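Local coordinates for 16L protein (Yaba-like disease virus, PDB 6TQP) that probably blocks apoptosis of the infected host cell as a viral Bcl-2-like protein that binds a peptide ligand, at residues C10-S15 and N136-I141; V19-I24 and L125-A130; Y64-L69 and I103-M108. One frame throughout, in Å; residues are numbered along the deposited sequence.

Contact 1 (C10-S15 and N136-I141)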
# COMPACT_ATOMS: atom_id res chain seq x y z
N CYS A 10 17.42 0.60 13.36
CA CYS A 10 17.49 1.85 14.11
C CYS A 10 16.12 2.53 14.23
O CYS A 10 15.86 3.19 15.24
CB CYS A 10 18.51 2.79 13.46
SG CYS A 10 20.24 2.23 13.61
N ASN A 11 15.24 2.39 13.23
CA ASN A 11 13.94 3.05 13.28
C ASN A 11 12.93 2.26 12.45
O ASN A 11 13.06 2.19 11.22
CB ASN A 11 14.04 4.48 12.76
CG ASN A 11 12.74 5.24 12.91
OD1 ASN A 11 11.80 5.05 12.13
ND2 ASN A 11 12.68 6.11 13.91
N PHE A 12 11.90 1.72 13.11
CA PHE A 12 10.97 0.79 12.46
C PHE A 12 10.11 1.48 11.41
O PHE A 12 9.85 0.91 10.33
CB PHE A 12 10.09 0.12 13.51
CG PHE A 12 10.84 -0.81 14.41
CD1 PHE A 12 11.02 -0.51 15.76
CD2 PHE A 12 11.40 -1.97 13.91
CE1 PHE A 12 11.73 -1.37 16.58
CE2 PHE A 12 12.11 -2.83 14.73
CZ PHE A 12 12.28 -2.53 16.06
N ASN A 13 9.63 2.69 11.70
CA ASN A 13 8.84 3.42 10.70
C ASN A 13 9.65 3.62 9.43
O ASN A 13 9.14 3.42 8.32
CB ASN A 13 8.39 4.77 11.27
CG ASN A 13 7.41 4.62 12.42
OD1 ASN A 13 7.13 3.52 12.88
ND2 ASN A 13 6.89 5.75 12.89
N ASN A 14 10.92 4.02 9.57
CA ASN A 14 11.78 4.20 8.41
C ASN A 14 11.96 2.89 7.64
O ASN A 14 11.97 2.89 6.40
CB ASN A 14 13.13 4.73 8.87
CG ASN A 14 14.06 5.01 7.71
OD1 ASN A 14 13.79 5.87 6.87
ND2 ASN A 14 15.18 4.30 7.67
N SER A 15 12.09 1.77 8.34
CA SER A 15 12.22 0.47 7.67
C SER A 15 11.02 0.21 6.78
O SER A 15 11.16 -0.15 5.60
CB SER A 15 12.37 -0.66 8.69
OG SER A 15 13.53 -0.50 9.49
N ASN A 136 3.18 4.04 13.33
CA ASN A 136 2.82 2.88 14.15
C ASN A 136 3.25 1.57 13.49
O ASN A 136 2.53 0.58 13.51
CB ASN A 136 1.33 2.86 14.43
CG ASN A 136 0.80 4.22 14.84
OD1 ASN A 136 -0.03 4.81 14.14
ND2 ASN A 136 1.29 4.73 15.96
N SER A 137 4.45 1.57 12.89
CA SER A 137 4.89 0.40 12.15
C SER A 137 4.97 -0.85 13.03
O SER A 137 4.85 -1.98 12.53
CB SER A 137 6.25 0.68 11.50
OG SER A 137 7.19 1.13 12.46
N GLU A 138 5.19 -0.67 14.34
CA GLU A 138 5.28 -1.81 15.25
C GLU A 138 4.07 -2.73 15.11
O GLU A 138 4.21 -3.96 15.06
CB GLU A 138 5.41 -1.30 16.69
CG GLU A 138 6.83 -0.96 17.12
CD GLU A 138 6.94 -0.67 18.62
OE1 GLU A 138 5.90 -0.35 19.25
OE2 GLU A 138 8.06 -0.75 19.16
N ASP A 139 2.87 -2.14 15.04
CA ASP A 139 1.67 -2.95 14.88
C ASP A 139 1.65 -3.66 13.54
O ASP A 139 1.23 -4.82 13.45
CB ASP A 139 0.42 -2.07 15.03
CG ASP A 139 0.33 -1.43 16.39
OD1 ASP A 139 0.83 -2.04 17.36
OD2 ASP A 139 -0.22 -0.31 16.49
N LEU A 140 2.11 -2.99 12.48
CA LEU A 140 2.14 -3.64 11.18
C LEU A 140 3.17 -4.77 11.17
O LEU A 140 2.92 -5.85 10.64
CB LEU A 140 2.44 -2.62 10.08
CG LEU A 140 2.68 -3.14 8.67
CD1 LEU A 140 1.49 -3.95 8.18
CD2 LEU A 140 2.93 -1.97 7.76
N ILE A 141 4.35 -4.52 11.75
CA ILE A 141 5.38 -5.55 11.78
C ILE A 141 4.89 -6.77 12.55
O ILE A 141 5.05 -7.91 12.10
CB ILE A 141 6.68 -4.96 12.36
CG1 ILE A 141 7.27 -3.93 11.37
CG2 ILE A 141 7.71 -6.07 12.66
CD1 ILE A 141 8.46 -3.16 11.90
O HOH W 1 4.72 6.33 14.64

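Contact 2 (V19-I24 and L125-A130)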
# COMPACT_ATOMS: atom_id res chain seq x y z
N VAL A 19 10.71 -0.05 2.69
CA VAL A 19 10.24 -1.29 2.08
C VAL A 19 9.11 -1.00 1.09
O VAL A 19 9.06 -1.58 -0.00
CB VAL A 19 9.80 -2.29 3.17
CG1 VAL A 19 9.00 -3.44 2.57
CG2 VAL A 19 11.02 -2.83 3.92
N ILE A 20 8.21 -0.09 1.45
CA ILE A 20 7.05 0.18 0.60
C ILE A 20 7.50 0.83 -0.71
O ILE A 20 7.06 0.44 -1.80
CB ILE A 20 6.03 1.04 1.35
CG1 ILE A 20 5.44 0.23 2.51
CG2 ILE A 20 4.92 1.52 0.40
CD1 ILE A 20 4.60 1.04 3.46
N VAL A 21 8.37 1.83 -0.62
CA VAL A 21 8.85 2.50 -1.83
C VAL A 21 9.57 1.50 -2.72
O VAL A 21 9.36 1.47 -3.94
CB VAL A 21 9.76 3.69 -1.46
CG1 VAL A 21 10.39 4.31 -2.72
CG2 VAL A 21 8.95 4.72 -0.70
N PHE A 22 10.43 0.67 -2.13
CA PHE A 22 11.14 -0.35 -2.89
C PHE A 22 10.16 -1.30 -3.57
O PHE A 22 10.29 -1.61 -4.76
CB PHE A 22 12.08 -1.10 -1.97
CG PHE A 22 12.94 -2.11 -2.68
CD1 PHE A 22 12.46 -3.38 -2.94
CD2 PHE A 22 14.23 -1.80 -3.06
CE1 PHE A 22 13.25 -4.32 -3.59
CE2 PHE A 22 15.03 -2.73 -3.71
CZ PHE A 22 14.54 -3.99 -3.98
N TYR A 23 9.16 -1.76 -2.82
CA TYR A 23 8.20 -2.72 -3.36
C TYR A 23 7.41 -2.13 -4.52
O TYR A 23 7.30 -2.74 -5.59
CB TYR A 23 7.25 -3.18 -2.24
CG TYR A 23 6.23 -4.18 -2.72
CD1 TYR A 23 6.62 -5.40 -3.26
CD2 TYR A 23 4.87 -3.91 -2.66
CE1 TYR A 23 5.69 -6.32 -3.71
CE2 TYR A 23 3.93 -4.82 -3.10
CZ TYR A 23 4.34 -6.03 -3.62
OH TYR A 23 3.39 -6.91 -4.06
N ILE A 24 6.84 -0.94 -4.31
CA ILE A 24 6.08 -0.29 -5.37
C ILE A 24 6.94 -0.09 -6.61
O ILE A 24 6.49 -0.35 -7.74
CB ILE A 24 5.50 1.05 -4.85
CG1 ILE A 24 4.50 0.79 -3.71
CG2 ILE A 24 4.84 1.83 -5.98
CD1 ILE A 24 3.30 -0.08 -4.08
N LEU A 125 3.18 10.97 -4.22
CA LEU A 125 2.07 10.16 -3.74
C LEU A 125 2.58 8.88 -3.11
O LEU A 125 2.11 8.45 -2.04
CB LEU A 125 1.12 9.83 -4.89
CG LEU A 125 -0.13 9.04 -4.50
CD1 LEU A 125 -1.30 9.40 -5.42
CD2 LEU A 125 0.13 7.55 -4.54
N ILE A 126 3.53 8.23 -3.77
CA ILE A 126 4.06 6.98 -3.22
C ILE A 126 4.78 7.26 -1.91
O ILE A 126 4.57 6.57 -0.91
CB ILE A 126 4.99 6.31 -4.24
CG1 ILE A 126 4.20 5.92 -5.50
CG2 ILE A 126 5.65 5.08 -3.61
CD1 ILE A 126 5.09 5.58 -6.70
N GLU A 127 5.62 8.30 -1.90
CA GLU A 127 6.32 8.69 -0.68
C GLU A 127 5.34 9.01 0.44
O GLU A 127 5.47 8.50 1.56
CB GLU A 127 7.21 9.91 -0.96
CG GLU A 127 8.50 9.59 -1.67
CD GLU A 127 9.54 9.04 -0.72
OE1 GLU A 127 9.37 9.20 0.51
OE2 GLU A 127 10.53 8.44 -1.21
N ASP A 128 4.36 9.87 0.15
CA ASP A 128 3.44 10.32 1.19
C ASP A 128 2.65 9.17 1.79
O ASP A 128 2.51 9.07 3.01
CB ASP A 128 2.48 11.36 0.60
CG ASP A 128 3.17 12.67 0.28
OD1 ASP A 128 4.22 12.96 0.89
OD2 ASP A 128 2.65 13.42 -0.59
N ILE A 129 2.11 8.28 0.95
CA ILE A 129 1.33 7.16 1.48
C ILE A 129 2.24 6.16 2.19
O ILE A 129 1.84 5.55 3.20
CB ILE A 129 0.53 6.49 0.35
CG1 ILE A 129 -0.48 7.49 -0.23
CG2 ILE A 129 -0.21 5.26 0.89
CD1 ILE A 129 -1.25 6.96 -1.41
N ALA A 130 3.47 5.97 1.70
CA ALA A 130 4.42 5.14 2.44
C ALA A 130 4.67 5.71 3.83
O ALA A 130 4.77 4.97 4.81
CB ALA A 130 5.74 5.02 1.67

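Contact 3 (Y64-L69 and I103-M108)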
# COMPACT_ATOMS: atom_id res chain seq x y z
N TYR A 64 -12.03 -1.69 -9.06
CA TYR A 64 -13.19 -0.83 -8.81
C TYR A 64 -12.76 0.45 -8.10
O TYR A 64 -13.15 1.56 -8.49
CB TYR A 64 -14.21 -1.60 -7.99
CG TYR A 64 -15.31 -0.76 -7.35
CD1 TYR A 64 -16.35 -0.26 -8.10
CD2 TYR A 64 -15.31 -0.52 -5.99
CE1 TYR A 64 -17.35 0.49 -7.53
CE2 TYR A 64 -16.30 0.22 -5.40
CZ TYR A 64 -17.32 0.73 -6.17
OH TYR A 64 -18.32 1.47 -5.58
N ILE A 65 -11.93 0.33 -7.07
CA ILE A 65 -11.42 1.50 -6.38
C ILE A 65 -10.70 2.42 -7.36
O ILE A 65 -10.91 3.64 -7.38
CB ILE A 65 -10.49 1.08 -5.23
CG1 ILE A 65 -11.31 0.33 -4.17
CG2 ILE A 65 -9.78 2.30 -4.62
CD1 ILE A 65 -10.47 -0.35 -3.11
N CYS A 66 -9.84 1.83 -8.20
CA CYS A 66 -9.11 2.63 -9.18
C CYS A 66 -10.06 3.34 -10.13
O CYS A 66 -9.76 4.44 -10.60
CB CYS A 66 -8.15 1.73 -9.95
SG CYS A 66 -6.77 1.10 -8.95
N SER A 67 -11.19 2.71 -10.46
CA SER A 67 -12.19 3.39 -11.27
C SER A 67 -12.74 4.60 -10.53
O SER A 67 -12.90 5.69 -11.10
CB SER A 67 -13.33 2.45 -11.65
OG SER A 67 -14.33 3.15 -12.37
N LEU A 68 -13.06 4.43 -9.25
CA LEU A 68 -13.52 5.57 -8.47
C LEU A 68 -12.47 6.67 -8.44
O LEU A 68 -12.80 7.85 -8.59
CB LEU A 68 -13.86 5.13 -7.05
CG LEU A 68 -14.99 4.12 -6.87
CD1 LEU A 68 -15.17 3.82 -5.38
CD2 LEU A 68 -16.29 4.62 -7.47
N LEU A 69 -11.21 6.30 -8.24
CA LEU A 69 -10.12 7.27 -8.13
C LEU A 69 -9.73 7.89 -9.47
O LEU A 69 -8.87 8.78 -9.49
CB LEU A 69 -8.88 6.60 -7.52
CG LEU A 69 -9.04 6.01 -6.13
CD1 LEU A 69 -7.83 5.16 -5.80
CD2 LEU A 69 -9.22 7.12 -5.13
N ILE A 103 -1.22 -1.06 0.12
CA ILE A 103 -0.00 -1.27 -0.67
C ILE A 103 -0.35 -1.97 -1.97
O ILE A 103 0.15 -1.61 -3.04
CB ILE A 103 1.04 -2.07 0.14
CG1 ILE A 103 1.47 -1.25 1.36
CG2 ILE A 103 2.25 -2.44 -0.74
CD1 ILE A 103 2.29 -2.03 2.37
N SER A 104 -1.23 -2.97 -1.91
CA SER A 104 -1.67 -3.63 -3.13
C SER A 104 -2.39 -2.66 -4.06
O SER A 104 -2.24 -2.72 -5.28
CB SER A 104 -2.57 -4.82 -2.81
OG SER A 104 -1.89 -5.78 -2.03
N LEU A 105 -3.20 -1.77 -3.49
CA LEU A 105 -3.91 -0.78 -4.30
C LEU A 105 -2.93 0.11 -5.05
O LEU A 105 -3.09 0.35 -6.25
CB LEU A 105 -4.83 0.05 -3.40
CG LEU A 105 -5.54 1.21 -4.10
CD1 LEU A 105 -6.51 0.71 -5.16
CD2 LEU A 105 -6.22 2.07 -3.06
N ILE A 106 -1.91 0.61 -4.36
CA ILE A 106 -0.89 1.45 -5.01
C ILE A 106 -0.21 0.68 -6.12
O ILE A 106 0.03 1.23 -7.21
CB ILE A 106 0.14 1.95 -3.97
CG1 ILE A 106 -0.53 2.77 -2.88
CG2 ILE A 106 1.22 2.83 -4.63
CD1 ILE A 106 0.30 2.86 -1.66
N SER A 107 0.09 -0.59 -5.89
CA SER A 107 0.71 -1.40 -6.95
C SER A 107 -0.15 -1.39 -8.20
O SER A 107 0.35 -1.21 -9.32
CB SER A 107 0.93 -2.83 -6.47
OG SER A 107 1.87 -2.86 -5.43
N MET A 108 -1.46 -1.60 -8.04
CA MET A 108 -2.34 -1.58 -9.20
C MET A 108 -2.39 -0.20 -9.83
O MET A 108 -2.37 -0.08 -11.06
CB MET A 108 -3.75 -2.01 -8.81
CG MET A 108 -4.70 -1.97 -10.00
SD MET A 108 -6.34 -2.51 -9.54
CE MET A 108 -5.96 -4.26 -9.41

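Contact 1 (C10-S15 and N136-I141)
Asn136, the N-cap residue of helix 137-148, meets Asn13 through a water and so begins the contact between the first turns of two helices of this Bcl-2 fold, the N-terminal helix 12-27 and the C-terminal helix 137-148. The backbone of Asn136 is in a left-handed conformation, and its own side chain makes no capping bond. Asn136 N donates to the water, which also accepts from Asn13 ND2 at 2.8 Å, so that both donors of the bridge point at one oxygen.

Ser137 follows and uses the other branch of the same carboxamide. Ser137 OG donates to Asn13 OD1, although the modelled separation of 2.4 Å is too short to be taken at face value. Ser137 N makes a weak bond to the same oxygen, 3.3 Å from Asn13 OD1. Asn13 thus supplies an acceptor to the start of helix 137-148 from across the contact; the water accepting from ND2 and the Ser137 donors facing OD1 are consistent with the modelled orientation of its amide. A chi1 of 54° swings the Ser137 hydroxyl toward helix 12-27, where it meets Asn13 OD1 and lies against Phe12 CB.

Glu138 adds a looser touch, Glu138 CG lying 4.4 Å from Phe12 CD1. One turn on from Ser137, Ile141 crosses the Phe12 side chain at about a right angle, and Tyr39 of helix 38-68 packs on both residues. The meeting is made by the last methyl of the isoleucine: Ile141 CD1 approaches the ring obliquely, 3.8 Å from Phe12 CD2, and stands 4.0 Å from Phe12 CB.

Contact 2 (V19-I24 and L125-A130)
Ile20 and Ala130 are the nearest CA pair of segments 19-24 and 125-130, with Ile20 CA 5.9 Å from Ala130 CA. The segments run roughly antiparallel, at 142°, with 9.5 Å between their axes, and no hydrogen bond passes between them.

Aliphatic packing carries almost all of the contact. Ala130 presents just its CB: Ala130 CB lies 3.8 Å from Ile20 CG2 and is flanked by Val21 CG2; with so short a side chain the two backbones can approach each other here. One turn away on each helix, Ile24 and Ile126 cross obliquely. Ile24 CG2 comes 3.8 Å from Ile126 CD1 and also touches the CG2 branch of that residue. In both Ile20 and Ile24 the CG2 methyl is anti to the backbone N, and in both this branch makes the closest touch to segment 125-130. Val21 bridges the two pairs from the side, its CG2 reaching Ala130 CB and, more loosely, Ile126 CG2.

In the helical bundle of the Bcl-2 fold this places the N-terminal helix against helix 120-134, both resting on helix 96-113: Ile24 and Ile129 each pack on Ile106. Tyr115, in the loop that follows helix 96-113, touches Ile126.

A polar group enters only at the margin. Glu127 is poorly ordered, so its contacts are uncertain. As modelled, its chain bends at chi2 (-79°), which brings the carboxylate back toward helix 12-27; Glu127 OE2 ends 4.1 Å from Val21 CG2, a van der Waals touch. Glu127 OE1 makes a long, weak ion pair with Lys17.

Contact 3 (Y64-L69 and I103-M108)
Cys66 and Leu105 are the nearest CA pair between segments 64-69 and 103-108, with Cys66 CA 7.9 Å from Leu105 CA; the short helical segments, one on helix 38-68 and the other on helix 96-113, cross at -66° with their axes 10.4 Å from each other. Such a spacing is filled by side chains alone, and no hydrogen bond joins these two segments.

Leu105 is the residue that reaches across. Its CG is anti to the backbone N (chi1 175°), which carries the forked end toward helix 38-68. One prong, Leu105 CD1, fits between two neighbouring residues of that helix, 3.7 Å from Ile65 CG2 and 3.8 Å from Cys66 SG. The other, CD2, also leans on Ile65 CG2 and has a looser touch with Leu69 CD1, so the Ile65 methyl faces both ends of the fork.

Beside this apolar group two sulfurs meet. Met108 is extended as far as its thioether, with chi1 and chi2 both near 180°, and turns only at chi3; Cys66 SG therefore lies alongside the end of a straight chain, 3.7 Å from Met108 SD and little farther from Met108 CG. It is a van der Waals packing of thiol and thioether.

On its far side helix 96-113 ties one hydroxyl to itself: Ser107 OG donates to Ile103 O at 3.2 Å, reaching the carbonyl from the face opposite that used by Ser107 N.

Around the contact, Leu105 and Leu69 pack on Ile86 and Ile82 of helix 76-92, while Met108 is backed by Met55 and Leu62 of helix 38-68, to which Ser104 OG adds a polar tie by its hydrogen bond with Cys51 O. Tyr64, Ile65, Leu68 and Leu69 also touch the bound peptide, consistent with residues 64-69 lining one side of a ligand groove, as in other Bcl-2 proteins, with helix 96-113 next to them.

Overall arrangement
The three contacts lie across one helical bundle. Contacts 1 and 2 share helix 12-27, their centres about 14 Å apart, and engage the successive helices 137-148 and 120-134. The centre of contact 2 lies about 5 Å from the centre of the chain. Segment 103-108 packs on contact 2 through Ile103, Ile106 and Ser107, with Ile24 CD1 3.4 Å from Ser107 OG, and on segment 64-69 through Leu105 and Met108, as expected of the central helix of a Bcl-2 fold. Contact 3 borders the bound peptide, probably in the groove where relatives take BH3 ligands; contact 1 lies across the chain's centre, about 24 Å from contact 3, centre to centre.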